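Local coordinates for protein uroporphyrin-III C-methyltransferase (Thermus thermophilus, PDB 1VE2) that probably methylates uroporphyrinogen III with S-adenosyl-L-methionine as methyl donor, a step of porphyrin biosynthesis, at residues A[1-13]-A[102-116]. Residues are numbered along the deposited sequence; the frame is centred on the assembly and turned at random.
Sequences MRGKVYLVGAGFG and LRRAGIPFEVVPGVT
Lys4 and Glu110 meet on one face of the parallel sheet of the tetrapyrrole methylase N-terminal domain, where strand 4-9 lies between 80-85 and 109-112, the outermost strand within this chain. Backbone bonds zip the pair in parallel register: Val5 N gives to Pro108 O, Val5 O receives Glu110 N, Leu7 N gives to Glu110 O, Leu7 O receives Val112 N, and Gly9 N ends the ladder on Val112 O.

Lys4 CB lies 4.0 Å from Pro108 O. Lys4 CG, swung anti to the backbone N (chi1 -179°), comes to 3.7 Å from Pro108 O. The extended chain then carries Lys4 CE to 3.5 Å from Glu110 CG. At the tip, Lys4 NZ forms a salt bridge with Glu110 OE1, though the modelled 2.4 Å is doubtfully short, and donates to Tyr6 OH. Tyr6 runs alongside the glutamate, its CE1 edge 3.6 Å from Glu110 OE2, which pairs with Lys21. Replacing Lys4 with an alanine would probably leave OE1 without its cationic mate.

On the opposite face, branched apolar chains suit burial: Val5 CG1 packs 3.8 Å from Leu102 CD1 of helix 95-105, Val5 CG2 meets Ile107 in the following turn, and Ala75 of helix 64-76 covers both. Gly9 CA and Gly114 CA lie 4.2 Å apart, where any CB would clash. The backbone ladder thus joins the strands; the salt bridge reinforces its partly exposed end, beside Tyr6-Val112 packing, while apolar contacts seat the helix behind.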
loop_
_atom_site.group_PDB
_atom_site.type_symbol
_atom_site.label_atom_id
_atom_site.label_comp_id
_atom_site.label_asym_id
_atom_site.label_seq_id
_atom_site.Cartn_x
_atom_site.Cartn_y
_atom_site.Cartn_z
ATOM N N MET A 1 25.916 3.715 18.605
ATOM C CA MET A 1 26.270 2.514 17.798
ATOM C C MET A 1 26.508 2.894 16.342
ATOM O O MET A 1 25.930 3.857 15.844
ATOM C CB MET A 1 25.141 1.484 17.866
ATOM C CG MET A 1 25.533 0.171 18.514
ATOM S SD MET A 1 24.257 -1.085 18.317
ATOM C CE MET A 1 23.534 -1.099 19.941
ATOM N N ARG A 2 27.365 2.137 15.665
ATOM C CA ARG A 2 27.655 2.384 14.256
ATOM C C ARG A 2 26.707 1.472 13.482
ATOM O O ARG A 2 26.227 1.813 12.397
ATOM C CB ARG A 2 29.105 2.013 13.942
ATOM C CG ARG A 2 29.698 2.675 12.699
ATOM C CD ARG A 2 29.038 2.250 11.390
ATOM N NE ARG A 2 28.280 3.347 10.791
ATOM C CZ ARG A 2 28.214 3.603 9.488
ATOM N NH1 ARG A 2 28.863 2.839 8.621
ATOM N NH2 ARG A 2 27.500 4.633 9.052
ATOM N N GLY A 3 26.443 0.309 14.067
ATOM C CA GLY A 3 25.558 -0.654 13.445
ATOM C C GLY A 3 24.146 -0.120 13.320
ATOM O O GLY A 3 23.684 0.669 14.146
ATOM N N LYS A 4 23.460 -0.548 12.271
ATOM C CA LYS A 4 22.094 -0.118 12.033
ATOM C C LYS A 4 21.446 -1.070 11.053
ATOM O O LYS A 4 22.099 -1.585 10.150
ATOM C CB LYS A 4 22.072 1.299 11.465
ATOM C CG LYS A 4 20.678 1.846 11.215
ATOM C CD LYS A 4 20.745 3.324 10.868
ATOM C CE LYS A 4 19.359 3.925 10.702
ATOM N NZ LYS A 4 19.446 5.368 10.341
ATOM N N VAL A 5 20.152 -1.293 11.226
ATOM C CA VAL A 5 19.433 -2.198 10.352
ATOM C C VAL A 5 18.279 -1.471 9.682
ATOM O O VAL A 5 17.540 -0.724 10.327
ATOM C CB VAL A 5 18.867 -3.403 11.145
ATOM C CG1 VAL A 5 18.045 -4.292 10.222
ATOM C CG2 VAL A 5 20.015 -4.195 11.783
ATOM N N TYR A 6 18.140 -1.681 8.380
ATOM C CA TYR A 6 17.043 -1.081 7.633
ATOM C C TYR A 6 16.150 -2.220 7.170
ATOM O O TYR A 6 16.649 -3.198 6.610
ATOM C CB TYR A 6 17.558 -0.348 6.392
ATOM C CG TYR A 6 18.266 0.955 6.671
ATOM C CD1 TYR A 6 17.555 2.147 6.770
ATOM C CD2 TYR A 6 19.652 0.997 6.824
ATOM C CE1 TYR A 6 18.204 3.358 7.009
ATOM C CE2 TYR A 6 20.313 2.203 7.068
ATOM C CZ TYR A 6 19.581 3.377 7.156
ATOM O OH TYR A 6 20.226 4.572 7.386
ATOM N N LEU A 7 14.851 -2.125 7.436
ATOM C CA LEU A 7 13.920 -3.154 6.945
ATOM C C LEU A 7 13.381 -2.465 5.698
ATOM O O LEU A 7 12.631 -1.488 5.790
ATOM C CB LEU A 7 12.808 -3.437 7.965
ATOM C CG LEU A 7 13.288 -3.896 9.355
ATOM C CD1 LEU A 7 12.070 -4.343 10.165
ATOM C CD2 LEU A 7 14.290 -5.056 9.241
ATOM N N VAL A 8 13.785 -2.978 4.539
ATOM C CA VAL A 8 13.453 -2.376 3.248
ATOM C C VAL A 8 12.458 -3.093 2.357
ATOM O O VAL A 8 12.563 -4.297 2.136
ATOM C CB VAL A 8 14.756 -2.183 2.419
ATOM C CG1 VAL A 8 14.464 -1.423 1.105
ATOM C CG2 VAL A 8 15.793 -1.463 3.267
ATOM N N GLY A 9 11.504 -2.327 1.834
ATOM C CA GLY A 9 10.517 -2.874 0.925
ATOM C C GLY A 9 11.047 -2.788 -0.500
ATOM O O GLY A 9 11.520 -1.734 -0.929
ATOM N N ALA A 10 10.974 -3.895 -1.237
ATOM C CA ALA A 10 11.456 -3.920 -2.614
ATOM C C ALA A 10 10.351 -3.617 -3.622
ATOM O O ALA A 10 10.605 -3.555 -4.823
ATOM C CB ALA A 10 12.073 -5.292 -2.929
ATOM N N GLY A 11 9.130 -3.417 -3.143
ATOM C CA GLY A 11 8.044 -3.155 -4.066
ATOM C C GLY A 11 7.566 -4.488 -4.614
ATOM O O GLY A 11 8.132 -5.525 -4.279
ATOM N N PHE A 12 6.549 -4.467 -5.466
ATOM C CA PHE A 12 5.980 -5.697 -6.023
ATOM C C PHE A 12 6.676 -6.229 -7.281
ATOM O O PHE A 12 6.480 -7.391 -7.659
ATOM C CB PHE A 12 4.500 -5.459 -6.344
ATOM C CG PHE A 12 4.280 -4.548 -7.519
ATOM C CD1 PHE A 12 4.292 -5.047 -8.819
ATOM C CD2 PHE A 12 4.142 -3.178 -7.335
ATOM C CE1 PHE A 12 4.175 -4.194 -9.915
ATOM C CE2 PHE A 12 4.026 -2.324 -8.426
ATOM C CZ PHE A 12 4.046 -2.834 -9.720
ATOM N N GLY A 13 7.476 -5.391 -7.934
ATOM C CA GLY A 13 8.134 -5.833 -9.150
ATOM C C GLY A 13 9.497 -5.239 -9.454
ATOM O O GLY A 13 10.424 -5.349 -8.659
ATOM N N LEU A 102 14.434 -6.060 17.008
ATOM C CA LEU A 102 15.511 -5.077 16.954
ATOM C C LEU A 102 15.369 -4.088 18.100
ATOM O O LEU A 102 16.355 -3.751 18.764
ATOM C CB LEU A 102 15.499 -4.349 15.604
ATOM C CG LEU A 102 15.806 -5.245 14.396
ATOM C CD1 LEU A 102 15.514 -4.493 13.111
ATOM C CD2 LEU A 102 17.257 -5.701 14.439
ATOM N N ARG A 103 14.143 -3.628 18.335
ATOM C CA ARG A 103 13.872 -2.694 19.420
ATOM C C ARG A 103 14.287 -3.321 20.748
ATOM O O ARG A 103 15.009 -2.717 21.535
ATOM C CB ARG A 103 12.372 -2.355 19.474
ATOM C CG ARG A 103 11.982 -1.367 20.564
ATOM C CD ARG A 103 11.753 0.046 20.007
ATOM N NE ARG A 103 12.951 0.609 19.396
ATOM C CZ ARG A 103 12.971 1.708 18.645
ATOM N NH1 ARG A 103 11.853 2.378 18.399
ATOM N NH2 ARG A 103 14.118 2.141 18.138
ATOM N N ARG A 104 13.825 -4.544 20.990
ATOM C CA ARG A 104 14.142 -5.235 22.234
ATOM C C ARG A 104 15.625 -5.549 22.389
ATOM O O ARG A 104 16.107 -5.713 23.507
ATOM C CB ARG A 104 13.298 -6.509 22.347
ATOM C CG ARG A 104 11.826 -6.195 22.588
ATOM C CD ARG A 104 10.886 -7.384 22.366
ATOM N NE ARG A 104 9.502 -6.989 22.639
ATOM C CZ ARG A 104 8.435 -7.764 22.440
ATOM N NH1 ARG A 104 8.580 -8.991 21.962
ATOM N NH2 ARG A 104 7.219 -7.311 22.726
ATOM N N ALA A 105 16.352 -5.627 21.279
ATOM C CA ALA A 105 17.785 -5.908 21.351
ATOM C C ALA A 105 18.594 -4.619 21.464
ATOM O O ALA A 105 19.816 -4.657 21.634
ATOM C CB ALA A 105 18.230 -6.710 20.127
ATOM N N GLY A 106 17.913 -3.483 21.367
ATOM C CA GLY A 106 18.580 -2.194 21.451
ATOM C C GLY A 106 19.371 -1.846 20.200
ATOM O O GLY A 106 20.357 -1.115 20.265
ATOM N N ILE A 107 18.933 -2.366 19.053
ATOM C CA ILE A 107 19.606 -2.121 17.780
ATOM C C ILE A 107 18.942 -0.991 17.001
ATOM O O ILE A 107 17.734 -1.017 16.766
ATOM C CB ILE A 107 19.580 -3.386 16.885
ATOM C CG1 ILE A 107 20.222 -4.563 17.618
ATOM C CG2 ILE A 107 20.298 -3.118 15.572
ATOM C CD1 ILE A 107 21.653 -4.312 18.056
ATOM N N PRO A 108 19.720 0.025 16.592
ATOM C CA PRO A 108 19.091 1.112 15.836
ATOM C C PRO A 108 18.539 0.565 14.517
ATOM O O PRO A 108 19.200 -0.229 13.846
ATOM C CB PRO A 108 20.246 2.096 15.620
ATOM C CG PRO A 108 21.113 1.866 16.828
ATOM C CD PRO A 108 21.117 0.353 16.928
ATOM N N PHE A 109 17.321 0.960 14.158
ATOM C CA PHE A 109 16.735 0.486 12.905
ATOM C C PHE A 109 15.741 1.480 12.324
ATOM O O PHE A 109 15.206 2.332 13.036
ATOM C CB PHE A 109 16.046 -0.872 13.116
ATOM C CG PHE A 109 14.731 -0.785 13.836
ATOM C CD1 PHE A 109 13.537 -0.667 13.121
ATOM C CD2 PHE A 109 14.683 -0.790 15.226
ATOM C CE1 PHE A 109 12.307 -0.554 13.789
ATOM C CE2 PHE A 109 13.460 -0.677 15.903
ATOM C CZ PHE A 109 12.271 -0.559 15.176
ATOM N N GLU A 110 15.518 1.375 11.018
ATOM C CA GLU A 110 14.563 2.217 10.317
ATOM C C GLU A 110 13.824 1.326 9.340
ATOM O O GLU A 110 14.391 0.358 8.824
ATOM C CB GLU A 110 15.252 3.336 9.530
ATOM C CG GLU A 110 15.945 4.369 10.373
ATOM C CD GLU A 110 16.415 5.567 9.561
ATOM O OE1 GLU A 110 17.239 6.344 10.088
ATOM O OE2 GLU A 110 15.962 5.737 8.408
ATOM N N VAL A 111 12.564 1.653 9.086
ATOM C CA VAL A 111 11.765 0.874 8.147
ATOM C C VAL A 111 11.522 1.750 6.922
ATOM O O VAL A 111 11.124 2.913 7.043
ATOM C CB VAL A 111 10.425 0.441 8.785
ATOM C CG1 VAL A 111 9.591 -0.354 7.780
ATOM C CG2 VAL A 111 10.712 -0.401 10.037
ATOM N N VAL A 112 11.791 1.182 5.752
ATOM C CA VAL A 112 11.651 1.873 4.479
ATOM C C VAL A 112 10.492 1.257 3.710
ATOM O O VAL A 112 10.605 0.143 3.192
ATOM C CB VAL A 112 12.942 1.737 3.665
ATOM C CG1 VAL A 112 12.818 2.472 2.333
ATOM C CG2 VAL A 112 14.108 2.275 4.476
ATOM N N PRO A 113 9.354 1.968 3.644
ATOM C CA PRO A 113 8.129 1.543 2.955
ATOM C C PRO A 113 8.342 1.170 1.497
ATOM O O PRO A 113 9.231 1.707 0.838
ATOM C CB PRO A 113 7.219 2.767 3.075
ATOM C CG PRO A 113 7.649 3.398 4.345
ATOM C CD PRO A 113 9.159 3.281 4.290
ATOM N N GLY A 114 7.507 0.262 1.001
ATOM C CA GLY A 114 7.575 -0.139 -0.389
ATOM C C GLY A 114 6.168 -0.257 -0.951
ATOM O O GLY A 114 5.209 -0.376 -0.196
ATOM N N VAL A 115 6.028 -0.180 -2.270
ATOM C CA VAL A 115 4.718 -0.333 -2.903
ATOM C C VAL A 115 4.332 -1.797 -2.647
ATOM O O VAL A 115 5.073 -2.709 -3.010
ATOM C CB VAL A 115 4.822 -0.053 -4.429
ATOM C CG1 VAL A 115 3.542 -0.440 -5.125
ATOM C CG2 VAL A 115 5.104 1.448 -4.657
ATOM N N THR A 116 3.181 -2.019 -2.017
ATOM C CA THR A 116 2.753 -3.374 -1.659
ATOM C C THR A 116 2.487 -4.352 -2.787
ATOM O O THR A 116 2.129 -3.969 -3.905
ATOM C CB THR A 116 1.503 -3.346 -0.763
ATOM O OG1 THR A 116 0.408 -2.764 -1.487
ATOM C CG2 THR A 116 1.780 -2.541 0.493
HETATM O O HOH W 1 10.690 0.632 -1.774
#